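Local atomic coordinates of mandelate racemase/muconate lactonizing protein (Alicyclobacillus acidocaldarius LAA1, PDB entry 3QLD), a protein that belongs to the mandelate racemase/muconate lactonizing family of the enolase superfamily, pairing an N-terminal capping domain with a TIM-barrel-like domain. Residues Leu33-Leu36 with Ile42-Trp45; Val89-Val94 with Asp117-Arg122; Gly275-Thr280 with Arg306-Ile311. All blocks are in the same frame, centred on the assembly; numbering follows the deposited sequence.

Contact 1. Residues Leu33-Leu36 with Ile42-Trp45; sequences LVQL and IEGW
Gln35 lays its aliphatic chain over one face of the Trp45 indole, the two side chains running side by side in the same direction. The amide at its end is tilted from the ring plane. Its CB sits over the centre of the six-membered ring, 3.9 Å from the centroid and only 6° off the ring normal, a CH-pi contact. With chi1 at 166° the Gln35 chain leaves opposite its own N and stays extended, which brings the amide alongside the ring. There Gln35 NE2 gives a hydrogen bond to Glu43 OE1 at 3.1 Å. The donor comes from well above the carboxylate plane. Trp45 NE1 reaches the same oxygen at 3.1 Å, on its anti lone pair and nearly in the indole plane. Two N-H groups thus grip Glu43 OE1, and Arg362 adds a salt bridge to it, which probably favours the charged carboxylate. At the indole edge, Leu33 CD1 meets Trp45 CZ3 at 4.0 Å. This group stands on one face of the antiparallel beta hairpin of strands 25-38 and 43-48, part of the N-terminal domain sheet. Gln35 and Trp45 form a non-hydrogen-bonded pair. Leu36 and Gly44 form the next, hydrogen-bonded pair: Leu36 N to Gly44 O is 2.7 Å and nearly straight, and Gly44 N to Leu36 O is 2.9 Å. The Leu36 side chain points to the opposite face, where it packs on Ala114 and Val115 of helix 105-123. Further out, His9 of strand 3-15 holds Gln35 OE1 and meets the Trp45 ring nearly parallel, with planes about 10° apart. Asp117 takes the backbone N-H of Trp45.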
ATOM      1  N   LEU A  33     -11.934  14.036 -10.005  1.00 22.72           N
ATOM      2  CA  LEU A  33     -12.177  13.607 -11.414  1.00 22.86           C
ATOM      3  C   LEU A  33     -11.049  13.898 -12.340  1.00 23.53           C
ATOM      4  O   LEU A  33     -10.405  14.968 -12.251  1.00 24.56           O
ATOM      5  CB  LEU A  33     -13.475  14.226 -11.940  1.00 23.77           C
ATOM      6  CG  LEU A  33     -14.745  14.006 -11.099  1.00 24.27           C
ATOM      7  CD1 LEU A  33     -15.948  14.710 -11.807  1.00 26.12           C
ATOM      8  CD2 LEU A  33     -15.039  12.526 -11.031  1.00 23.07           C
ATOM      9  N   VAL A  34     -10.783  12.953 -13.242  1.00 23.92           N
ATOM     10  CA  VAL A  34      -9.735  13.088 -14.225  1.00 23.05           C
ATOM     11  C   VAL A  34     -10.420  13.386 -15.545  1.00 26.40           C
ATOM     12  O   VAL A  34     -11.386  12.702 -15.922  1.00 25.74           O
ATOM     13  CB  VAL A  34      -8.943  11.812 -14.332  1.00 23.82           C
ATOM     14  CG1 VAL A  34      -7.910  11.908 -15.406  1.00 25.73           C
ATOM     15  CG2 VAL A  34      -8.233  11.516 -12.949  1.00 20.90           C
ATOM     16  N   GLN A  35      -9.950  14.446 -16.192  1.00 24.54           N
ATOM     17  CA  GLN A  35     -10.500  14.825 -17.525  1.00 25.34           C
ATOM     18  C   GLN A  35      -9.382  14.876 -18.509  1.00 26.26           C
ATOM     19  O   GLN A  35      -8.380  15.590 -18.295  1.00 26.90           O
ATOM     20  CB  GLN A  35     -11.272  16.153 -17.427  1.00 24.26           C
ATOM     21  CG  GLN A  35     -11.580  16.818 -18.842  1.00 25.02           C
ATOM     22  CD  GLN A  35     -12.216  18.209 -18.661  1.00 30.54           C
ATOM     23  OE1 GLN A  35     -11.916  18.885 -17.687  1.00 31.22           O
ATOM     24  NE2 GLN A  35     -13.149  18.621 -19.594  1.00 31.61           N
ATOM     25  N   LEU A  36      -9.519  14.121 -19.608  1.00 25.74           N
ATOM     26  CA  LEU A  36      -8.515  14.138 -20.695  1.00 26.48           C
ATOM     27  C   LEU A  36      -9.177  14.741 -21.959  1.00 27.17           C
ATOM     28  O   LEU A  36     -10.354  14.525 -22.191  1.00 27.16           O
ATOM     29  CB  LEU A  36      -8.006  12.732 -21.032  1.00 25.88           C
ATOM     30  CG  LEU A  36      -7.372  11.990 -19.844  1.00 24.99           C
ATOM     31  CD1 LEU A  36      -7.238  10.483 -20.245  1.00 25.13           C
ATOM     32  CD2 LEU A  36      -5.976  12.624 -19.553  1.00 25.90           C
ATOM     33  N   ILE A  42     -12.297  15.873 -28.173  1.00 30.06           N
ATOM     34  CA  ILE A  42     -12.889  14.615 -27.679  1.00 30.03           C
ATOM     35  C   ILE A  42     -12.279  14.332 -26.283  1.00 28.87           C
ATOM     36  O   ILE A  42     -11.100  14.592 -26.064  1.00 25.98           O
ATOM     37  CB  ILE A  42     -12.684  13.457 -28.660  1.00 31.01           C
ATOM     38  CG1 ILE A  42     -13.341  13.827 -30.041  1.00 30.63           C
ATOM     39  CG2 ILE A  42     -13.180  12.116 -28.054  1.00 32.40           C
ATOM     40  CD1 ILE A  42     -14.854  13.708 -30.045  1.00 33.76           C
ATOM     41  N   GLU A  43     -13.148  13.927 -25.365  1.00 28.14           N
ATOM     42  CA  GLU A  43     -12.832  13.898 -23.914  1.00 30.03           C
ATOM     43  C   GLU A  43     -13.025  12.547 -23.282  1.00 30.64           C
ATOM     44  O   GLU A  43     -13.977  11.850 -23.590  1.00 29.35           O
ATOM     45  CB  GLU A  43     -13.721  14.855 -23.143  1.00 30.75           C
ATOM     46  CG  GLU A  43     -13.379  16.261 -23.520  1.00 32.15           C
ATOM     47  CD  GLU A  43     -14.079  17.299 -22.723  1.00 36.28           C
ATOM     48  OE1 GLU A  43     -14.756  16.989 -21.726  1.00 39.72           O
ATOM     49  OE2 GLU A  43     -13.967  18.483 -23.137  1.00 43.50           O
ATOM     50  N   GLY A  44     -12.157  12.210 -22.318  1.00 29.49           N
ATOM     51  CA  GLY A  44     -12.480  11.127 -21.412  1.00 29.22           C
ATOM     52  C   GLY A  44     -12.487  11.603 -19.949  1.00 28.76           C
ATOM     53  O   GLY A  44     -11.714  12.495 -19.598  1.00 29.29           O
ATOM     54  N   TRP A  45     -13.401  11.065 -19.132  1.00 27.59           N
ATOM     55  CA  TRP A  45     -13.462  11.307 -17.673  1.00 28.24           C
ATOM     56  C   TRP A  45     -13.360  10.017 -16.857  1.00 26.27           C
ATOM     57  O   TRP A  45     -13.752   8.934 -17.344  1.00 26.53           O
ATOM     58  CB  TRP A  45     -14.796  11.955 -17.276  1.00 27.95           C
ATOM     59  CG  TRP A  45     -14.955  13.346 -17.863  1.00 30.32           C
ATOM     60  CD1 TRP A  45     -15.090  13.670 -19.186  1.00 33.18           C
ATOM     61  CD2 TRP A  45     -14.991  14.574 -17.138  1.00 33.08           C
ATOM     62  NE1 TRP A  45     -15.191  15.037 -19.328  1.00 33.69           N
ATOM     63  CE2 TRP A  45     -15.134  15.620 -18.090  1.00 31.50           C
ATOM     64  CE3 TRP A  45     -14.884  14.904 -15.768  1.00 31.75           C
ATOM     65  CZ2 TRP A  45     -15.223  16.971 -17.721  1.00 32.01           C
ATOM     66  CZ3 TRP A  45     -14.981  16.253 -15.403  1.00 31.46           C
ATOM     67  CH2 TRP A  45     -15.153  17.270 -16.375  1.00 33.09           C
TER
HETATM   68  O   HOH W   1     -14.736  20.997 -21.111  1.00 39.10           O

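Contact 2. Residues Val89-Val94 with Asp117-Arg122; sequences VDPRTV and DWYAAR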
ATOM      1  N   VAL A  89      -3.650   5.206 -29.692  1.00 47.90           N
ATOM      2  CA  VAL A  89      -3.495   4.965 -28.264  1.00 45.53           C
ATOM      3  C   VAL A  89      -4.420   3.807 -27.893  1.00 43.65           C
ATOM      4  O   VAL A  89      -5.637   3.930 -27.976  1.00 44.58           O
ATOM      5  CB  VAL A  89      -3.766   6.223 -27.421  1.00 45.76           C
ATOM      6  CG1 VAL A  89      -3.541   5.925 -25.971  1.00 45.86           C
ATOM      7  CG2 VAL A  89      -2.856   7.368 -27.866  1.00 45.66           C
ATOM      8  N   ASP A  90      -3.819   2.678 -27.520  1.00 41.31           N
ATOM      9  CA  ASP A  90      -4.538   1.468 -27.131  1.00 39.19           C
ATOM     10  C   ASP A  90      -4.753   1.509 -25.581  1.00 38.03           C
ATOM     11  O   ASP A  90      -3.771   1.449 -24.829  1.00 36.57           O
ATOM     12  CB  ASP A  90      -3.713   0.237 -27.543  1.00 38.81           C
ATOM     13  CG  ASP A  90      -4.415  -1.091 -27.232  1.00 40.16           C
ATOM     14  OD1 ASP A  90      -5.542  -1.084 -26.674  1.00 38.34           O
ATOM     15  OD2 ASP A  90      -3.840  -2.165 -27.574  1.00 41.36           O
ATOM     16  N   PRO A  91      -6.013   1.652 -25.108  1.00 36.89           N
ATOM     17  CA  PRO A  91      -6.211   1.710 -23.640  1.00 37.00           C
ATOM     18  C   PRO A  91      -5.735   0.453 -22.956  1.00 37.24           C
ATOM     19  O   PRO A  91      -5.532   0.448 -21.751  1.00 35.88           O
ATOM     20  CB  PRO A  91      -7.726   1.829 -23.456  1.00 36.75           C
ATOM     21  CG  PRO A  91      -8.331   1.638 -24.822  1.00 36.72           C
ATOM     22  CD  PRO A  91      -7.276   1.751 -25.856  1.00 38.18           C
ATOM     23  N   ARG A  92      -5.582  -0.622 -23.724  1.00 36.91           N
ATOM     24  CA  ARG A  92      -5.151  -1.919 -23.169  1.00 37.93           C
ATOM     25  C   ARG A  92      -3.747  -1.895 -22.598  1.00 36.76           C
ATOM     26  O   ARG A  92      -3.408  -2.707 -21.729  1.00 37.82           O
ATOM     27  CB  ARG A  92      -5.304  -3.056 -24.217  1.00 38.13           C
ATOM     28  CG  ARG A  92      -6.773  -3.501 -24.382  1.00 42.41           C
ATOM     29  CD  ARG A  92      -6.959  -4.480 -25.544  1.00 48.17           C
ATOM     30  NE  ARG A  92      -8.363  -4.716 -25.925  1.00 55.12           N
ATOM     31  CZ  ARG A  92      -9.259  -5.450 -25.237  1.00 57.75           C
ATOM     32  NH1 ARG A  92      -8.939  -6.025 -24.063  1.00 58.09           N
ATOM     33  NH2 ARG A  92     -10.500  -5.593 -25.719  1.00 56.31           N
ATOM     34  N   THR A  93      -2.934  -0.966 -23.065  1.00 35.76           N
ATOM     35  CA  THR A  93      -1.555  -0.956 -22.740  1.00 35.30           C
ATOM     36  C   THR A  93      -1.121   0.228 -21.883  1.00 34.70           C
ATOM     37  O   THR A  93       0.061   0.379 -21.582  1.00 34.03           O
ATOM     38  CB  THR A  93      -0.727  -1.000 -24.003  1.00 35.46           C
ATOM     39  OG1 THR A  93      -0.821   0.242 -24.687  1.00 40.02           O
ATOM     40  CG2 THR A  93      -1.234  -2.141 -24.944  1.00 36.19           C
ATOM     41  N   VAL A  94      -2.055   1.083 -21.524  1.00 33.64           N
ATOM     42  CA  VAL A  94      -1.693   2.333 -20.853  1.00 34.43           C
ATOM     43  C   VAL A  94      -1.000   2.055 -19.499  1.00 35.49           C
ATOM     44  O   VAL A  94      -0.103   2.818 -19.108  1.00 35.78           O
ATOM     45  CB  VAL A  94      -2.878   3.376 -20.821  1.00 33.93           C
ATOM     46  CG1 VAL A  94      -4.014   2.833 -20.085  1.00 33.96           C
ATOM     47  CG2 VAL A  94      -2.431   4.668 -20.201  1.00 36.43           C
ATOM     48  N   ASP A 117     -12.198   5.588 -21.392  1.00 30.68           N
ATOM     49  CA  ASP A 117     -13.382   6.381 -21.546  1.00 31.85           C
ATOM     50  C   ASP A 117     -13.186   7.275 -22.764  1.00 30.41           C
ATOM     51  O   ASP A 117     -14.104   7.425 -23.577  1.00 30.86           O
ATOM     52  CB  ASP A 117     -13.643   7.202 -20.261  1.00 31.23           C
ATOM     53  CG  ASP A 117     -14.959   7.945 -20.288  1.00 34.26           C
ATOM     54  OD1 ASP A 117     -16.004   7.346 -19.906  1.00 27.55           O
ATOM     55  OD2 ASP A 117     -14.924   9.156 -20.698  1.00 30.66           O
ATOM     56  N   TRP A 118     -12.008   7.890 -22.867  1.00 30.07           N
ATOM     57  CA  TRP A 118     -11.673   8.748 -24.011  1.00 31.40           C
ATOM     58  C   TRP A 118     -11.742   7.903 -25.270  1.00 32.59           C
ATOM     59  O   TRP A 118     -12.350   8.334 -26.257  1.00 33.76           O
ATOM     60  CB  TRP A 118     -10.270   9.344 -23.875  1.00 32.09           C
ATOM     61  CG  TRP A 118      -9.699   9.763 -25.203  1.00 32.71           C
ATOM     62  CD1 TRP A 118      -9.975  10.947 -25.871  1.00 36.41           C
ATOM     63  CD2 TRP A 118      -8.823   9.014 -26.050  1.00 36.17           C
ATOM     64  NE1 TRP A 118      -9.282  10.987 -27.042  1.00 36.24           N
ATOM     65  CE2 TRP A 118      -8.583   9.811 -27.199  1.00 35.70           C
ATOM     66  CE3 TRP A 118      -8.189   7.748 -25.948  1.00 34.36           C
ATOM     67  CZ2 TRP A 118      -7.745   9.390 -28.241  1.00 37.88           C
ATOM     68  CZ3 TRP A 118      -7.339   7.339 -26.968  1.00 38.08           C
ATOM     69  CH2 TRP A 118      -7.151   8.147 -28.125  1.00 37.40           C
ATOM     70  N   TYR A 119     -11.204   6.679 -25.215  1.00 32.08           N
ATOM     71  CA  TYR A 119     -11.127   5.820 -26.381  1.00 33.83           C
ATOM     72  C   TYR A 119     -12.514   5.444 -26.921  1.00 34.77           C
ATOM     73  O   TYR A 119     -12.718   5.448 -28.151  1.00 35.14           O
ATOM     74  CB  TYR A 119     -10.275   4.555 -26.095  1.00 33.64           C
ATOM     75  CG  TYR A 119     -10.177   3.602 -27.263  1.00 34.15           C
ATOM     76  CD1 TYR A 119     -11.176   2.648 -27.481  1.00 37.95           C
ATOM     77  CD2 TYR A 119      -9.134   3.684 -28.164  1.00 39.27           C
ATOM     78  CE1 TYR A 119     -11.111   1.767 -28.592  1.00 43.07           C
ATOM     79  CE2 TYR A 119      -9.041   2.806 -29.278  1.00 43.60           C
ATOM     80  CZ  TYR A 119     -10.042   1.852 -29.465  1.00 43.05           C
ATOM     81  OH  TYR A 119      -9.976   0.994 -30.537  1.00 47.74           O
ATOM     82  N   ALA A 120     -13.451   5.122 -26.030  1.00 34.69           N
ATOM     83  CA  ALA A 120     -14.825   4.891 -26.446  1.00 35.94           C
ATOM     84  C   ALA A 120     -15.445   6.115 -27.138  1.00 36.46           C
ATOM     85  O   ALA A 120     -16.155   5.978 -28.133  1.00 37.65           O
ATOM     86  CB  ALA A 120     -15.700   4.449 -25.255  1.00 35.75           C
ATOM     87  N   ALA A 121     -15.166   7.310 -26.629  1.00 36.85           N
ATOM     88  CA  ALA A 121     -15.742   8.527 -27.182  1.00 36.52           C
ATOM     89  C   ALA A 121     -15.117   8.881 -28.528  1.00 38.29           C
ATOM     90  O   ALA A 121     -15.811   9.449 -29.410  1.00 37.42           O
ATOM     91  CB  ALA A 121     -15.577   9.686 -26.187  1.00 37.54           C
ATOM     92  N   ARG A 122     -13.821   8.567 -28.677  1.00 37.76           N
ATOM     93  CA  ARG A 122     -13.073   8.821 -29.888  1.00 40.09           C
ATOM     94  C   ARG A 122     -13.562   7.923 -31.007  1.00 41.05           C
ATOM     95  O   ARG A 122     -13.636   8.382 -32.180  1.00 40.43           O
ATOM     96  CB  ARG A 122     -11.582   8.614 -29.645  1.00 39.87           C
ATOM     97  CG  ARG A 122     -10.663   8.855 -30.843  1.00 42.19           C
ATOM     98  CD  ARG A 122     -10.429  10.330 -31.066  1.00 43.26           C
ATOM     99  NE  ARG A 122      -9.849  10.586 -32.378  1.00 42.83           N
ATOM    100  CZ  ARG A 122      -9.502  11.791 -32.845  1.00 44.66           C
ATOM    101  NH1 ARG A 122      -9.622  12.892 -32.088  1.00 41.11           N
ATOM    102  NH2 ARG A 122      -9.014  11.897 -34.081  1.00 43.87           N
TER
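Pro91 and Tyr119 make the CH-pi part of this contact. Pro91 CD lies over one face of the phenol ring, 3.9 Å from its centroid and 27° off the ring normal, so it sits toward the rim. Its nearest ring atom is Tyr119 CD2, at 3.5 Å. Pro91 CG sits nearer the root of the ring, 3.6 Å from Tyr119 CG. The tyrosine has CG anti to its backbone N (chi1 179°), which sends the ring out from helix 105-123 to the loop that carries Pro91.

The second apolar contact is Val89 on Trp118. Val89 CB approaches Trp118 CZ3 to 3.8 Å, and the two side chains cross at about a right angle. Trp79 of helix 61-80 also touches Val89, so the valine packs the loop against helices 61-80 and 105-123.

No hydrogen bond crosses between 89-94 and 117-122. Polar bonds instead shape each side. Asp90 OD1 accepts from Arg92 N at 3.0 Å, an Asx turn. Asp90 O takes both Thr93 N and Thr93 OG1. On the helix, Trp118 NE1 is bonded to Asp38, which fixes the indole from its far end. Arg122 makes salt bridges to Asp38 and Asp40.

Val89 O is buried here without a hydrogen-bond partner in the model. It touches Tyr119 CD2 at 3.5 Å and lies at the edge of the Trp118 ring. The C-H edge of Trp118 may offer this carbonyl weak compensation, while attachment of the loop to the helix rests on apolar and CH-pi packing.

Contact 3. Residues Gly275-Thr280 with Arg306-Ile311; sequences GGFGAT and RVHGLI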
ATOM      1  N   GLY A 275      -7.084  -1.267  -9.743  1.00 24.29           N
ATOM      2  CA  GLY A 275      -6.180  -0.711 -10.733  1.00 22.37           C
ATOM      3  C   GLY A 275      -6.775  -0.440 -12.121  1.00 24.43           C
ATOM      4  O   GLY A 275      -6.016  -0.074 -13.068  1.00 22.84           O
ATOM      5  N   GLY A 276      -8.092  -0.551 -12.246  1.00 23.23           N
ATOM      6  CA  GLY A 276      -8.727  -0.129 -13.494  1.00 24.14           C
ATOM      7  C   GLY A 276      -9.488  -1.244 -14.185  1.00 24.56           C
ATOM      8  O   GLY A 276      -9.722  -2.340 -13.616  1.00 24.45           O
ATOM      9  N   PHE A 277      -9.840  -0.981 -15.441  1.00 25.75           N
ATOM     10  CA  PHE A 277     -10.699  -1.929 -16.189  1.00 26.60           C
ATOM     11  C   PHE A 277      -9.917  -3.177 -16.561  1.00 25.28           C
ATOM     12  O   PHE A 277     -10.419  -4.276 -16.387  1.00 26.50           O
ATOM     13  CB  PHE A 277     -11.307  -1.267 -17.433  1.00 25.21           C
ATOM     14  CG  PHE A 277     -12.429  -0.284 -17.161  1.00 27.43           C
ATOM     15  CD1 PHE A 277     -13.575  -0.663 -16.464  1.00 25.27           C
ATOM     16  CD2 PHE A 277     -12.398   0.992 -17.695  1.00 26.45           C
ATOM     17  CE1 PHE A 277     -14.629   0.210 -16.246  1.00 26.98           C
ATOM     18  CE2 PHE A 277     -13.465   1.883 -17.483  1.00 23.55           C
ATOM     19  CZ  PHE A 277     -14.565   1.511 -16.760  1.00 20.47           C
ATOM     20  N   GLY A 278      -8.697  -3.018 -17.070  1.00 27.58           N
ATOM     21  CA  GLY A 278      -7.825  -4.137 -17.449  1.00 28.84           C
ATOM     22  C   GLY A 278      -7.531  -5.069 -16.264  1.00 29.60           C
ATOM     23  O   GLY A 278      -7.579  -6.318 -16.392  1.00 28.87           O
ATOM     24  N   ALA A 279      -7.226  -4.472 -15.111  1.00 28.96           N
ATOM     25  CA  ALA A 279      -7.074  -5.263 -13.873  1.00 29.33           C
ATOM     26  C   ALA A 279      -8.344  -6.007 -13.430  1.00 29.33           C
ATOM     27  O   ALA A 279      -8.269  -7.184 -12.989  1.00 29.44           O
ATOM     28  CB  ALA A 279      -6.455  -4.424 -12.734  1.00 27.31           C
ATOM     29  N   THR A 280      -9.490  -5.359 -13.578  1.00 28.34           N
ATOM     30  CA  THR A 280     -10.753  -5.950 -13.278  1.00 29.33           C
ATOM     31  C   THR A 280     -11.009  -7.191 -14.188  1.00 30.48           C
ATOM     32  O   THR A 280     -11.422  -8.255 -13.705  1.00 30.63           O
ATOM     33  CB  THR A 280     -11.880  -4.963 -13.475  1.00 30.39           C
ATOM     34  OG1 THR A 280     -11.689  -3.882 -12.560  1.00 29.06           O
ATOM     35  CG2 THR A 280     -13.254  -5.616 -13.177  1.00 28.12           C
ATOM     36  N   ARG A 306     -19.758   6.007 -10.627  1.00 27.39           N
ATOM     37  CA  ARG A 306     -20.928   5.121 -10.540  1.00 28.43           C
ATOM     38  C   ARG A 306     -21.243   4.531 -11.931  1.00 28.49           C
ATOM     39  O   ARG A 306     -21.516   3.334 -12.066  1.00 29.10           O
ATOM     40  CB  ARG A 306     -22.125   5.880  -9.995  1.00 29.20           C
ATOM     41  CG  ARG A 306     -23.413   5.048  -9.869  1.00 29.02           C
ATOM     42  CD  ARG A 306     -24.457   5.782  -9.041  1.00 28.25           C
ATOM     43  NE  ARG A 306     -23.795   6.406  -7.917  1.00 31.86           N
ATOM     44  CZ  ARG A 306     -23.656   5.834  -6.740  1.00 32.72           C
ATOM     45  NH1 ARG A 306     -24.195   4.633  -6.500  1.00 30.32           N
ATOM     46  NH2 ARG A 306     -22.946   6.454  -5.812  1.00 30.69           N
ATOM     47  N   VAL A 307     -21.203   5.379 -12.944  1.00 28.69           N
ATOM     48  CA  VAL A 307     -21.351   4.943 -14.361  1.00 28.66           C
ATOM     49  C   VAL A 307     -20.338   3.878 -14.759  1.00 27.14           C
ATOM     50  O   VAL A 307     -20.722   2.792 -15.226  1.00 28.26           O
ATOM     51  CB  VAL A 307     -21.321   6.140 -15.357  1.00 28.27           C
ATOM     52  CG1 VAL A 307     -21.048   5.633 -16.800  1.00 28.86           C
ATOM     53  CG2 VAL A 307     -22.641   6.828 -15.269  1.00 27.89           C
ATOM     54  N   HIS A 308     -19.059   4.125 -14.486  1.00 28.15           N
ATOM     55  CA  HIS A 308     -17.987   3.136 -14.754  1.00 25.88           C
ATOM     56  C   HIS A 308     -18.126   1.819 -13.994  1.00 26.95           C
ATOM     57  O   HIS A 308     -17.760   0.763 -14.520  1.00 25.45           O
ATOM     58  CB  HIS A 308     -16.593   3.763 -14.491  1.00 27.60           C
ATOM     59  CG  HIS A 308     -16.135   4.685 -15.585  1.00 26.61           C
ATOM     60  ND1 HIS A 308     -14.960   5.406 -15.513  1.00 25.95           N
ATOM     61  CD2 HIS A 308     -16.705   5.014 -16.777  1.00 25.00           C
ATOM     62  CE1 HIS A 308     -14.812   6.122 -16.622  1.00 27.49           C
ATOM     63  NE2 HIS A 308     -15.856   5.890 -17.413  1.00 30.64           N
ATOM     64  N   GLY A 309     -18.663   1.901 -12.758  1.00 28.12           N
ATOM     65  CA  GLY A 309     -18.843   0.774 -11.868  1.00 26.29           C
ATOM     66  C   GLY A 309     -20.048  -0.040 -12.361  1.00 29.16           C
ATOM     67  O   GLY A 309     -20.029  -1.243 -12.345  1.00 27.62           O
ATOM     68  N   LEU A 310     -21.117   0.630 -12.782  1.00 28.95           N
ATOM     69  CA  LEU A 310     -22.194  -0.133 -13.482  1.00 29.42           C
ATOM     70  C   LEU A 310     -21.769  -0.807 -14.796  1.00 28.73           C
ATOM     71  O   LEU A 310     -22.199  -1.894 -15.069  1.00 30.96           O
ATOM     72  CB  LEU A 310     -23.409   0.754 -13.664  1.00 31.12           C
ATOM     73  CG  LEU A 310     -24.024   1.301 -12.362  1.00 29.08           C
ATOM     74  CD1 LEU A 310     -24.769   2.655 -12.544  1.00 30.91           C
ATOM     75  CD2 LEU A 310     -25.002   0.344 -11.634  1.00 29.25           C
ATOM     76  N   ILE A 311     -20.911  -0.191 -15.599  1.00 28.39           N
ATOM     77  CA  ILE A 311     -20.345  -0.851 -16.766  1.00 28.80           C
ATOM     78  C   ILE A 311     -19.533  -2.113 -16.401  1.00 29.40           C
ATOM     79  O   ILE A 311     -19.701  -3.138 -16.998  1.00 28.66           O
ATOM     80  CB  ILE A 311     -19.542   0.143 -17.595  1.00 28.25           C
ATOM     81  CG1 ILE A 311     -20.526   1.148 -18.235  1.00 26.14           C
ATOM     82  CG2 ILE A 311     -18.578  -0.549 -18.555  1.00 30.38           C
ATOM     83  CD1 ILE A 311     -19.911   2.395 -18.784  1.00 29.28           C
TER
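The edge of the Phe277 ring is directed at the face of His308, a T-shaped (edge-to-face) pair. The centroids are 5.3 Å apart and the planes meet at 67°. Phe277 CZ does the touching, 3.7 Å from His308 CG and offset toward the rim of the imidazole. The same edge meets the helix backbone, with Phe277 CE1 3.6 Å from His308 O and the oxygen close to the phenyl plane. In both residues CG is anti to the carbonyl carbon (chi1 -74° for Phe277, -77° for His308). This carries each ring toward the other helix.

Away from this close pair the contact is loose. The helix backbones stay well apart: the nearest CA atoms, Phe277 and His308, are 9.0 Å from each other. Ile311 sets out toward 275-280, but its closest approach, Ile311 CG2 to Phe277 CE1, is 4.6 Å. The looseness does not mean solvent, for Phe277 and His308 are buried. Met113 of helix 105-123 and Leu127 pack on both of them, and Trp116 meets Phe277 edge-to-face.

Both helices, 277-289 and 303-313, belong to the TIM-barrel-like domain. Gly275 ends the preceding helix in a Schellman motif, and Gly276 is the N-cap of the next. Gly276 O accepts from Thr280 N at 3.0 Å and from Thr280 OG1 at 2.7 Å, on opposite faces of its plane. Glu112 of the N-terminal domain takes the N-H groups of Phe277 and Gly278, at a helix start where its charge would probably be favoured.

His308 NE2 is held by Asp117, again from the N-terminal domain. That bond steadies the imidazole whose face receives Phe277. NE2 is thus satisfied across the domain boundary, while the ring face contributes weak C-H-to-ring attraction.

In the fold
Contacts 1, 2 and 3 follow one another along the chain without overlap. The first two lie in the N-terminal domain and the third in the barrel-like domain. Contact 1 joins two strands of the antiparallel sheet, and contact 2 sets a loop against helix 105-123. Their centres are about 11 Å apart; contact 3 is centred about 13 Å from contact 2 and 15 Å from contact 1. Asp117, in the helical segment of contact 2, bonds to residues of the other two contacts: OD2 probably bonds Trp45 N at 2.9 Å, and OD1 probably bonds His308 NE2, also at 2.9 Å. Sheet, helix and barrel domain thus meet in one buried polar junction between the domains.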